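Local coordinates for protein DNA photolyase (Agrobacterium tumefaciens, PDB 4U63) that probably repairs cyclobutane pyrimidine dimers in DNA with light, as a class III photolyase carrying a flavin cofactor and a methenyltetrahydrofolate antenna, at residues A[92-97]-A[204-209]; A[162-167]-A[307-312]; A[353-358]-A[384-389]. All coordinates share one frame; numbering follows the deposited sequence.

Contact 1. Residues A[92-97]-A[204-209]; sequences LVLASG and SNWKLL. With SO4 (sulfate ion), chain N.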
loop_
_atom_site.group_PDB
_atom_site.type_symbol
_atom_site.label_atom_id
_atom_site.label_comp_id
_atom_site.label_asym_id
_atom_site.label_seq_id
_atom_site.Cartn_x
_atom_site.Cartn_y
_atom_site.Cartn_z
ATOM N N LEU A 92 -24.835 -1.255 2.825
ATOM C CA LEU A 92 -23.855 -0.186 2.764
ATOM C C LEU A 92 -24.442 0.990 1.989
ATOM O O LEU A 92 -24.712 0.882 0.802
ATOM C CB LEU A 92 -22.560 -0.658 2.099
ATOM C CG LEU A 92 -21.420 0.363 2.014
ATOM C CD1 LEU A 92 -20.921 0.792 3.395
ATOM C CD2 LEU A 92 -20.263 -0.202 1.213
ATOM N N VAL A 93 -24.644 2.104 2.679
ATOM C CA VAL A 93 -25.073 3.347 2.038
ATOM C C VAL A 93 -23.866 3.997 1.356
ATOM O O VAL A 93 -22.817 4.192 1.976
ATOM C CB VAL A 93 -25.675 4.339 3.050
ATOM C CG1 VAL A 93 -26.064 5.649 2.367
ATOM C CG2 VAL A 93 -26.887 3.738 3.743
ATOM N N LEU A 94 -24.024 4.333 0.080
ATOM C CA LEU A 94 -22.996 5.034 -0.671
ATOM C C LEU A 94 -23.423 6.475 -0.869
ATOM O O LEU A 94 -24.570 6.745 -1.203
ATOM C CB LEU A 94 -22.784 4.370 -2.026
ATOM C CG LEU A 94 -22.326 2.910 -2.012
ATOM C CD1 LEU A 94 -22.081 2.468 -3.445
ATOM C CD2 LEU A 94 -21.077 2.688 -1.159
ATOM N N ALA A 95 -22.490 7.394 -0.664
ATOM C CA ALA A 95 -22.758 8.820 -0.804
ATOM C C ALA A 95 -21.511 9.554 -1.281
ATOM O O ALA A 95 -20.392 9.147 -0.979
ATOM C CB ALA A 95 -23.231 9.385 0.519
ATOM N N SER A 96 -21.711 10.633 -2.035
ATOM C CA SER A 96 -20.601 11.424 -2.558
ATOM C C SER A 96 -20.754 12.879 -2.157
ATOM O O SER A 96 -21.847 13.432 -2.235
ATOM C CB SER A 96 -20.545 11.337 -4.084
ATOM O OG SER A 96 -20.503 9.995 -4.512
ATOM N N GLY A 97 -19.659 13.486 -1.709
ATOM C CA GLY A 97 -19.631 14.926 -1.443
ATOM C C GLY A 97 -19.031 15.250 -0.098
ATOM O O GLY A 97 -18.178 14.515 0.398
ATOM N N SER A 204 -21.903 1.429 -9.524
ATOM C CA SER A 204 -21.604 1.476 -10.959
ATOM C C SER A 204 -21.478 2.902 -11.501
ATOM O O SER A 204 -20.746 3.128 -12.456
ATOM C CB SER A 204 -22.671 0.717 -11.754
ATOM O OG SER A 204 -23.957 1.268 -11.536
ATOM N N ASN A 205 -22.176 3.857 -10.886
ATOM C CA ASN A 205 -22.128 5.259 -11.324
ATOM C C ASN A 205 -20.870 6.002 -10.878
ATOM O O ASN A 205 -20.632 7.127 -11.303
ATOM C CB ASN A 205 -23.375 6.009 -10.846
ATOM C CG ASN A 205 -24.650 5.519 -11.521
ATOM O OD1 ASN A 205 -24.618 4.990 -12.633
ATOM N ND2 ASN A 205 -25.778 5.701 -10.853
ATOM N N TRP A 206 -20.062 5.374 -10.028
ATOM C CA TRP A 206 -18.826 5.996 -9.547
ATOM C C TRP A 206 -17.651 5.870 -10.531
ATOM O O TRP A 206 -16.612 6.500 -10.322
ATOM C CB TRP A 206 -18.482 5.446 -8.158
ATOM C CG TRP A 206 -19.366 6.015 -7.076
ATOM C CD1 TRP A 206 -20.490 6.780 -7.247
ATOM C CD2 TRP A 206 -19.207 5.854 -5.667
ATOM N NE1 TRP A 206 -21.028 7.109 -6.035
ATOM C CE2 TRP A 206 -20.261 6.556 -5.046
ATOM C CE3 TRP A 206 -18.272 5.186 -4.863
ATOM C CZ2 TRP A 206 -20.409 6.614 -3.662
ATOM C CZ3 TRP A 206 -18.423 5.245 -3.474
ATOM C CH2 TRP A 206 -19.483 5.956 -2.894
ATOM N N LYS A 207 -17.821 5.074 -11.596
ATOM C CA LYS A 207 -16.829 4.973 -12.680
ATOM C C LYS A 207 -15.439 4.576 -12.161
ATOM O O LYS A 207 -14.418 5.108 -12.596
ATOM C CB LYS A 207 -16.753 6.300 -13.464
ATOM C CG LYS A 207 -18.091 6.795 -14.006
ATOM C CD LYS A 207 -17.959 8.187 -14.607
ATOM C CE LYS A 207 -19.300 8.696 -15.119
ATOM N NZ LYS A 207 -19.177 9.960 -15.905
ATOM N N LEU A 208 -15.410 3.637 -11.221
ATOM C CA LEU A 208 -14.158 3.208 -10.631
ATOM C C LEU A 208 -13.436 2.181 -11.478
ATOM O O LEU A 208 -12.223 2.050 -11.359
ATOM C CB LEU A 208 -14.391 2.656 -9.229
ATOM C CG LEU A 208 -14.858 3.659 -8.179
ATOM C CD1 LEU A 208 -15.293 2.920 -6.925
ATOM C CD2 LEU A 208 -13.767 4.663 -7.855
ATOM N N LEU A 209 -14.164 1.455 -12.326
ATOM C CA LEU A 209 -13.566 0.388 -13.126
ATOM C C LEU A 209 -13.096 0.865 -14.497
ATOM O O LEU A 209 -13.660 1.812 -15.049
ATOM C CB LEU A 209 -14.557 -0.757 -13.332
ATOM C CG LEU A 209 -14.966 -1.599 -12.130
ATOM C CD1 LEU A 209 -15.901 -2.701 -12.615
ATOM C CD2 LEU A 209 -13.762 -2.180 -11.397
HETATM S S SO4 N . -25.127 -1.179 -9.129
HETATM O O1 SO4 N . -25.787 -1.355 -7.815
HETATM O O2 SO4 N . -25.978 -0.335 -10.003
HETATM O O3 SO4 N . -23.808 -0.539 -8.947
HETATM O O4 SO4 N . -24.951 -2.501 -9.770
#

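Contact 2. Residues A[162-167]-A[307-312]; sequences GGPYRV and LFHFPE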
loop_
_atom_site.group_PDB
_atom_site.type_symbol
_atom_site.label_atom_id
_atom_site.label_comp_id
_atom_site.label_asym_id
_atom_site.label_seq_id
_atom_site.Cartn_x
_atom_site.Cartn_y
_atom_site.Cartn_z
ATOM N N GLY A 162 12.466 9.979 25.048
ATOM C CA GLY A 162 11.414 10.956 24.763
ATOM C C GLY A 162 11.370 11.526 23.365
ATOM O O GLY A 162 10.757 12.575 23.141
ATOM N N GLY A 163 12.008 10.850 22.421
ATOM C CA GLY A 163 12.010 11.310 21.042
ATOM C C GLY A 163 11.138 10.480 20.124
ATOM O O GLY A 163 10.717 9.378 20.474
ATOM N N PRO A 164 10.867 10.998 18.923
ATOM C CA PRO A 164 10.303 10.172 17.877
ATOM C C PRO A 164 11.311 9.102 17.486
ATOM O O PRO A 164 12.492 9.340 17.586
ATOM C CB PRO A 164 10.140 11.151 16.702
ATOM C CG PRO A 164 10.289 12.524 17.278
ATOM C CD PRO A 164 11.200 12.345 18.442
ATOM N N TYR A 165 10.865 7.916 17.080
ATOM C CA TYR A 165 11.769 6.989 16.432
ATOM C C TYR A 165 12.162 7.488 15.034
ATOM O O TYR A 165 11.305 7.720 14.184
ATOM C CB TYR A 165 11.146 5.594 16.355
ATOM C CG TYR A 165 11.135 4.898 17.696
ATOM C CD1 TYR A 165 12.240 4.181 18.129
ATOM C CD2 TYR A 165 10.034 4.972 18.538
ATOM C CE1 TYR A 165 12.253 3.542 19.355
ATOM C CE2 TYR A 165 10.040 4.331 19.781
ATOM C CZ TYR A 165 11.155 3.629 20.178
ATOM O OH TYR A 165 11.185 2.994 21.392
ATOM N N ARG A 166 13.469 7.655 14.826
ATOM C CA ARG A 166 14.046 8.056 13.544
ATOM C C ARG A 166 14.731 6.902 12.825
ATOM O O ARG A 166 15.075 7.044 11.655
ATOM C CB ARG A 166 15.115 9.147 13.738
ATOM C CG ARG A 166 14.755 10.291 14.667
ATOM C CD ARG A 166 13.461 10.943 14.259
ATOM N NE ARG A 166 13.342 12.301 14.796
ATOM C CZ ARG A 166 12.462 13.198 14.358
ATOM N NH1 ARG A 166 11.620 12.899 13.375
ATOM N NH2 ARG A 166 12.426 14.412 14.892
ATOM N N VAL A 167 14.934 5.784 13.533
ATOM C CA VAL A 167 15.742 4.645 13.064
ATOM C C VAL A 167 14.958 3.347 13.270
ATOM O O VAL A 167 14.351 3.135 14.325
ATOM C CB VAL A 167 17.081 4.565 13.844
ATOM C CG1 VAL A 167 17.999 3.486 13.271
ATOM C CG2 VAL A 167 17.791 5.917 13.824
ATOM N N LEU A 307 5.690 9.330 8.755
ATOM C CA LEU A 307 4.687 10.232 8.169
ATOM C C LEU A 307 4.020 11.113 9.231
ATOM O O LEU A 307 3.817 12.320 9.019
ATOM C CB LEU A 307 3.630 9.448 7.395
ATOM C CG LEU A 307 2.563 10.288 6.692
ATOM C CD1 LEU A 307 3.169 11.162 5.592
ATOM C CD2 LEU A 307 1.477 9.395 6.131
ATOM N N PHE A 308 3.696 10.522 10.379
ATOM C CA PHE A 308 3.145 11.299 11.492
ATOM C C PHE A 308 4.078 12.435 11.912
ATOM O O PHE A 308 3.644 13.561 12.140
ATOM C CB PHE A 308 2.871 10.430 12.711
ATOM C CG PHE A 308 2.469 11.228 13.910
ATOM C CD1 PHE A 308 1.142 11.578 14.112
ATOM C CD2 PHE A 308 3.423 11.673 14.816
ATOM C CE1 PHE A 308 0.768 12.337 15.204
ATOM C CE2 PHE A 308 3.054 12.438 15.901
ATOM C CZ PHE A 308 1.723 12.767 16.097
ATOM N N HIS A 309 5.358 12.102 12.027
ATOM C CA HIS A 309 6.373 13.052 12.467
ATOM C C HIS A 309 6.833 13.994 11.371
ATOM O O HIS A 309 7.408 15.023 11.675
ATOM C CB HIS A 309 7.554 12.300 13.114
ATOM C CG HIS A 309 7.259 11.864 14.514
ATOM N ND1 HIS A 309 7.141 12.755 15.551
ATOM C CD2 HIS A 309 7.018 10.639 15.046
ATOM C CE1 HIS A 309 6.866 12.110 16.666
ATOM N NE2 HIS A 309 6.775 10.822 16.387
ATOM N N PHE A 310 6.556 13.643 10.110
ATOM C CA PHE A 310 6.932 14.466 8.955
ATOM C C PHE A 310 5.832 14.386 7.899
ATOM O O PHE A 310 5.940 13.642 6.920
ATOM C CB PHE A 310 8.292 14.026 8.400
ATOM C CG PHE A 310 8.832 14.932 7.332
ATOM C CD1 PHE A 310 9.134 16.242 7.624
ATOM C CD2 PHE A 310 9.055 14.470 6.046
ATOM C CE1 PHE A 310 9.636 17.098 6.654
ATOM C CE2 PHE A 310 9.557 15.307 5.074
ATOM C CZ PHE A 310 9.850 16.630 5.376
ATOM N N PRO A 311 4.738 15.145 8.105
ATOM C CA PRO A 311 3.576 15.053 7.208
ATOM C C PRO A 311 3.859 15.347 5.736
ATOM O O PRO A 311 3.099 14.884 4.878
ATOM C CB PRO A 311 2.606 16.079 7.798
ATOM C CG PRO A 311 2.950 16.088 9.247
ATOM C CD PRO A 311 4.447 15.990 9.276
ATOM N N GLU A 312 4.934 16.091 5.449
ATOM C CA GLU A 312 5.323 16.427 4.081
ATOM C C GLU A 312 6.218 15.348 3.433
ATOM O O GLU A 312 6.865 15.601 2.420
ATOM C CB GLU A 312 6.007 17.811 4.067
ATOM C CG GLU A 312 5.085 18.941 4.511
ATOM C CD GLU A 312 5.814 20.247 4.789
ATOM O OE1 GLU A 312 6.719 20.282 5.662
ATOM O OE2 GLU A 312 5.476 21.255 4.138
#

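Contact 3. Residues A[353-358]-A[384-389]; sequences QLWQHG and EKWFRD. With MHF (5,10-methenyl-6,7,8-trihydrofolic acid), chain B.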
loop_
_atom_site.group_PDB
_atom_site.type_symbol
_atom_site.label_atom_id
_atom_site.label_comp_id
_atom_site.label_asym_id
_atom_site.label_seq_id
_atom_site.Cartn_x
_atom_site.Cartn_y
_atom_site.Cartn_z
ATOM N N GLN A 353 5.728 -5.743 -14.817
ATOM C CA GLN A 353 4.969 -6.413 -13.766
ATOM C C GLN A 353 3.949 -5.463 -13.150
ATOM O O GLN A 353 2.782 -5.811 -12.981
ATOM C CB GLN A 353 5.894 -6.954 -12.669
ATOM C CG GLN A 353 5.127 -7.590 -11.522
ATOM C CD GLN A 353 5.998 -8.095 -10.394
ATOM O OE1 GLN A 353 7.048 -7.523 -10.069
ATOM N NE2 GLN A 353 5.549 -9.167 -9.768
ATOM N N LEU A 354 4.412 -4.264 -12.802
ATOM C CA LEU A 354 3.568 -3.229 -12.229
ATOM C C LEU A 354 2.390 -2.891 -13.143
ATOM O O LEU A 354 1.234 -2.850 -12.701
ATOM C CB LEU A 354 4.414 -1.981 -11.964
ATOM C CG LEU A 354 3.742 -0.714 -11.447
ATOM C CD1 LEU A 354 2.978 -0.967 -10.158
ATOM C CD2 LEU A 354 4.796 0.363 -11.250
ATOM N N TRP A 355 2.677 -2.663 -14.415
ATOM C CA TRP A 355 1.630 -2.343 -15.381
ATOM C C TRP A 355 0.598 -3.470 -15.505
ATOM O O TRP A 355 -0.605 -3.201 -15.580
ATOM C CB TRP A 355 2.238 -2.047 -16.751
ATOM C CG TRP A 355 1.309 -1.393 -17.698
ATOM C CD1 TRP A 355 0.820 -1.915 -18.856
ATOM C CD2 TRP A 355 0.754 -0.077 -17.583
ATOM N NE1 TRP A 355 -0.007 -1.015 -19.469
ATOM C CE2 TRP A 355 -0.065 0.125 -18.709
ATOM C CE3 TRP A 355 0.869 0.946 -16.635
ATOM C CZ2 TRP A 355 -0.764 1.319 -18.920
ATOM C CZ3 TRP A 355 0.168 2.137 -16.845
ATOM C CH2 TRP A 355 -0.634 2.308 -17.973
ATOM N N GLN A 356 1.064 -4.719 -15.504
ATOM C CA GLN A 356 0.184 -5.876 -15.724
ATOM C C GLN A 356 -0.630 -6.284 -14.504
ATOM O O GLN A 356 -1.806 -6.610 -14.635
ATOM C CB GLN A 356 0.997 -7.086 -16.187
ATOM C CG GLN A 356 0.132 -8.244 -16.657
ATOM C CD GLN A 356 0.931 -9.473 -17.052
ATOM O OE1 GLN A 356 2.163 -9.488 -16.977
ATOM N NE2 GLN A 356 0.223 -10.518 -17.479
ATOM N N HIS A 357 0.004 -6.290 -13.329
ATOM C CA HIS A 357 -0.599 -6.845 -12.114
ATOM C C HIS A 357 -0.869 -5.851 -10.973
ATOM O O HIS A 357 -1.430 -6.231 -9.939
ATOM C CB HIS A 357 0.292 -7.972 -11.585
ATOM C CG HIS A 357 0.354 -9.166 -12.485
ATOM N ND1 HIS A 357 1.502 -9.908 -12.658
ATOM C CD2 HIS A 357 -0.587 -9.739 -13.272
ATOM C CE1 HIS A 357 1.264 -10.893 -13.498
ATOM N NE2 HIS A 357 0.005 -10.812 -13.895
ATOM N N GLY A 358 -0.473 -4.597 -11.144
ATOM C CA GLY A 358 -0.711 -3.591 -10.123
ATOM C C GLY A 358 0.159 -3.730 -8.896
ATOM O O GLY A 358 -0.172 -3.194 -7.843
ATOM N N GLU A 384 7.292 8.448 -7.340
ATOM C CA GLU A 384 6.286 8.314 -6.291
ATOM C C GLU A 384 4.871 8.461 -6.869
ATOM O O GLU A 384 3.974 7.649 -6.572
ATOM C CB GLU A 384 6.551 9.366 -5.192
ATOM C CG GLU A 384 5.798 9.140 -3.886
ATOM C CD GLU A 384 4.388 9.719 -3.847
ATOM O OE1 GLU A 384 4.031 10.568 -4.688
ATOM O OE2 GLU A 384 3.623 9.322 -2.945
ATOM N N LYS A 385 4.671 9.493 -7.697
ATOM C CA LYS A 385 3.370 9.735 -8.327
ATOM C C LYS A 385 2.977 8.614 -9.279
ATOM O O LYS A 385 1.821 8.225 -9.320
ATOM C CB LYS A 385 3.347 11.073 -9.068
ATOM C CG LYS A 385 3.352 12.267 -8.139
ATOM C CD LYS A 385 3.177 13.590 -8.869
ATOM C CE LYS A 385 3.310 14.775 -7.918
ATOM N NZ LYS A 385 4.621 14.835 -7.226
ATOM N N TRP A 386 3.936 8.090 -10.036
ATOM C CA TRP A 386 3.654 6.975 -10.953
ATOM C C TRP A 386 3.182 5.754 -10.155
ATOM O O TRP A 386 2.182 5.129 -10.497
ATOM C CB TRP A 386 4.878 6.599 -11.797
ATOM C CG TRP A 386 4.595 5.434 -12.719
ATOM C CD1 TRP A 386 5.022 4.136 -12.572
ATOM C CD2 TRP A 386 3.790 5.454 -13.902
ATOM N NE1 TRP A 386 4.540 3.360 -13.601
ATOM C CE2 TRP A 386 3.783 4.140 -14.430
ATOM C CE3 TRP A 386 3.083 6.451 -14.570
ATOM C CZ2 TRP A 386 3.089 3.803 -15.600
ATOM C CZ3 TRP A 386 2.393 6.114 -15.748
ATOM C CH2 TRP A 386 2.406 4.805 -16.241
ATOM N N PHE A 387 3.895 5.452 -9.068
ATOM C CA PHE A 387 3.518 4.344 -8.184
ATOM C C PHE A 387 2.135 4.559 -7.576
ATOM O O PHE A 387 1.362 3.622 -7.449
ATOM C CB PHE A 387 4.553 4.166 -7.064
ATOM C CG PHE A 387 5.726 3.279 -7.426
ATOM C CD1 PHE A 387 6.161 3.120 -8.747
ATOM C CD2 PHE A 387 6.412 2.607 -6.426
ATOM C CE1 PHE A 387 7.246 2.307 -9.044
ATOM C CE2 PHE A 387 7.497 1.792 -6.726
ATOM C CZ PHE A 387 7.916 1.638 -8.029
ATOM N N ARG A 388 1.832 5.794 -7.193
ATOM C CA ARG A 388 0.511 6.142 -6.658
ATOM C C ARG A 388 -0.628 5.775 -7.610
ATOM O O ARG A 388 -1.704 5.390 -7.159
ATOM C CB ARG A 388 0.423 7.639 -6.319
ATOM C CG ARG A 388 0.414 7.944 -4.834
ATOM C CD ARG A 388 0.645 9.426 -4.537
ATOM N NE ARG A 388 -0.005 10.316 -5.504
ATOM C CZ ARG A 388 0.426 11.539 -5.835
ATOM N NH1 ARG A 388 1.531 12.061 -5.289
ATOM N NH2 ARG A 388 -0.254 12.253 -6.734
ATOM N N ASP A 389 -0.388 5.907 -8.914
ATOM C CA ASP A 389 -1.416 5.634 -9.923
ATOM C C ASP A 389 -1.509 4.166 -10.318
ATOM O O ASP A 389 -2.547 3.735 -10.859
ATOM C CB ASP A 389 -1.170 6.477 -11.182
ATOM C CG ASP A 389 -2.403 6.551 -12.098
ATOM O OD1 ASP A 389 -3.546 6.712 -11.608
ATOM O OD2 ASP A 389 -2.233 6.458 -13.322
HETATM N N1 MHF B . -2.160 0.774 -13.138
HETATM C C2 MHF B . -1.668 -0.401 -13.543
HETATM N NA2 MHF B . -1.079 -1.184 -12.619
HETATM N N3 MHF B . -1.761 -0.832 -14.847
HETATM C C4 MHF B . -2.340 -0.063 -15.786
HETATM O O4 MHF B . -2.425 -0.432 -16.970
HETATM C C4A MHF B . -2.890 1.235 -15.371
HETATM N N5 MHF B . -3.469 2.156 -16.226
HETATM C C6 MHF B . -3.590 3.573 -15.872
HETATM C C7 MHF B . -4.129 3.610 -14.438
HETATM N N8 MHF B . -3.273 2.810 -13.554
HETATM C C8A MHF B . -2.751 1.633 -13.969
HETATM C C9 MHF B . -4.487 4.163 -16.978
HETATM N N10 MHF B . -4.866 3.005 -17.812
HETATM C C11 MHF B . -3.878 1.964 -17.572
HETATM C C12 MHF B . -5.975 3.501 -21.869
HETATM C C13 MHF B . -4.909 2.645 -21.556
HETATM C C14 MHF B . -4.513 2.470 -20.242
HETATM C C15 MHF B . -5.170 3.160 -19.199
HETATM C C16 MHF B . -6.243 3.986 -19.507
HETATM C C17 MHF B . -6.642 4.158 -20.829
HETATM C C MHF B . -6.444 3.695 -23.288
HETATM O O MHF B . -7.496 4.293 -23.450
HETATM N N MHF B . -5.759 3.159 -24.308
HETATM C CA MHF B . -6.211 3.134 -25.689
HETATM C CB MHF B . -5.325 3.982 -26.601
HETATM C CG MHF B . -4.712 5.199 -25.913
HETATM C CD MHF B . -3.505 4.898 -25.042
HETATM O OE1 MHF B . -2.981 3.763 -25.062
HETATM O OE2 MHF B . -3.065 5.811 -24.314
HETATM C CT MHF B . -6.226 1.710 -26.185
HETATM O O1 MHF B . -7.333 1.172 -26.401
HETATM O O2 MHF B . -5.143 1.103 -26.362
#

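Contact 1. Residues A[92-97]-A[204-209]
Leu94 and Ser96 receive the Trp206 indole between them. They lie on opposite sides of the ring plane. Leu94 crosses the indole obliquely. Its CB is 3.7 Å from CZ2 of Trp206, and its CD1 stands over one face of the ring. Ser96 slants in from the other side. Its chi1 of -54° sets OG beside its own backbone N, facing the indole. OG of Ser96 is 3.3 Å from NE1 of Trp206, but the angle is too poor for a hydrogen bond. Both groups bond instead to OE1 of Glu201, which helps to hold the indole in place. Ser96 OG also bonds to NE of Arg59, and Arg59 forms a cation-pi contact with the indole. At the ring edge, in its plane, lies the backbone N of Ala95. O of Ala95 is 3.7 Å from CZ2 of Trp206. Ser204 N binds O3 of a sulfate, probably from the crystallisation liquor, at 2.8 Å. Strand 93-96 is an outermost strand of the parallel five-stranded sheet. It pairs with strand 53-59, whose Tyr57 touches Leu94 and Trp206. Segment 204-209 packs on one side of this border strand, and Leu208 and Leu209 rest on helix 68-87.

Contact 2. Residues A[162-167]-A[307-312]
Pro164 sets its CB over one face of the His309 imidazole, and this CH-pi contact carries most of the interaction. CB of Pro164 is 3.3 Å from the ring centroid and only 8° off the ring normal, so it sits almost exactly over the middle of the face. CG of Pro164 follows alongside, 3.5 Å from CE1 of His309. The opposite face of the imidazole is covered from within its own segment, by CD2 of Phe308 at 3.7 Å above the plane. The ring is thus held between a proline and a phenylalanine. The His309 ring also meets the ring of His305, one helical turn earlier.

These residues join the two halves of the photolyase fold. Pro164 belongs to the loop that leads from strand 142-146, the last in the chain of the parallel sheet of the alpha/beta domain, to helix 168-177, with Val167 at the N-cap of that helix. His309 is the last residue of helix 287-309, of the helical FAD-binding part. Phe310 already leaves helical geometry.

The cationic part is looser. The chain of Arg166 is bent at chi2 (-54°), which brings its guanidinium back over the proline. CG of Pro164 lies 3.6 Å above the guanidinium plane, over its centre. NH1 of Arg166 comes to 4.1 Å from CB of His309, and the two flat groups are turned 61° apart. NH1 of Arg166 and ND1 of His309 stay 5.0 Å from each other.

A polar tie runs beside this apolar packing. The backbone N of Tyr165 is hydrogen-bonded to NE2 of His305.

Contact 3. Residues A[353-358]-A[384-389]
Part of the pocket of the methenyltetrahydrofolate antenna lies on this pair of helices, 345-357 and 380-390. Leu354, Trp355, Gly358 and Asp389 line it, and Phe387 belongs to the FAD pocket. The short helical segments run nearly parallel, at 25°, with their axes 11.4 Å apart. That spacing is bridged by large side chains. The two indoles meet rim to rim. CZ3 of Trp355 is 3.5 Å from CH2 of Trp386, and the ring planes differ by only 10°. Neither ring lies over the face of the other. Both indoles extend with CG anti to the backbone N, which carries their six-membered rings to the meeting point. Leu354 makes its contact with one branch, CD2. This atom of Leu354 is 3.8 Å from NE1 of Trp386 and equally close to CE1 of Phe387. The leucine and Trp386 point in opposite senses as they pass, while Phe387 lies roughly perpendicular to the leucine.

The folate is gripped mainly by backbone oxygens. NA2 of the folate gives a hydrogen bond of 2.9 Å to O of Leu354. N8 bonds to O of Asp389, nearly straight at 176°. N3 of the folate comes within 2.7 Å of O of Trp355. One face of the Trp355 indole is covered by the pterin part, whose O4 stands 2.9 Å above the ring plane, over its centre. Thr390 O adds another hydrogen bond. OD1 of Asp389 is held by the backbone N of Gly68, at the start of helix 68-87 of the alpha/beta part.

Phe387 also meets Trp403 edge-to-face. The helix pair touches both chromophores, FAD through Phe387 and the folate in the new antenna site of this class III photolyase.

The three contacts lie in different parts of the fold, contact 3 nearest its centre. Contact 1 lies at an outer strand of the N-terminal parallel sheet, contact 2 joins that part to the helical part, and contact 3 is inside the FAD-binding domain. The centres of contacts 1 and 2 are about 35 Å apart. Those of contacts 1 and 3 are about 23 Å apart, and those of contacts 2 and 3 about 27 Å. None touches another. Along the chain, the segments of contacts 1 and 2 alternate, so segment 204-209 returns to the sheet after 162-167 has been passed. Contact 3 follows both in series. It lines the folate pocket and touches FAD.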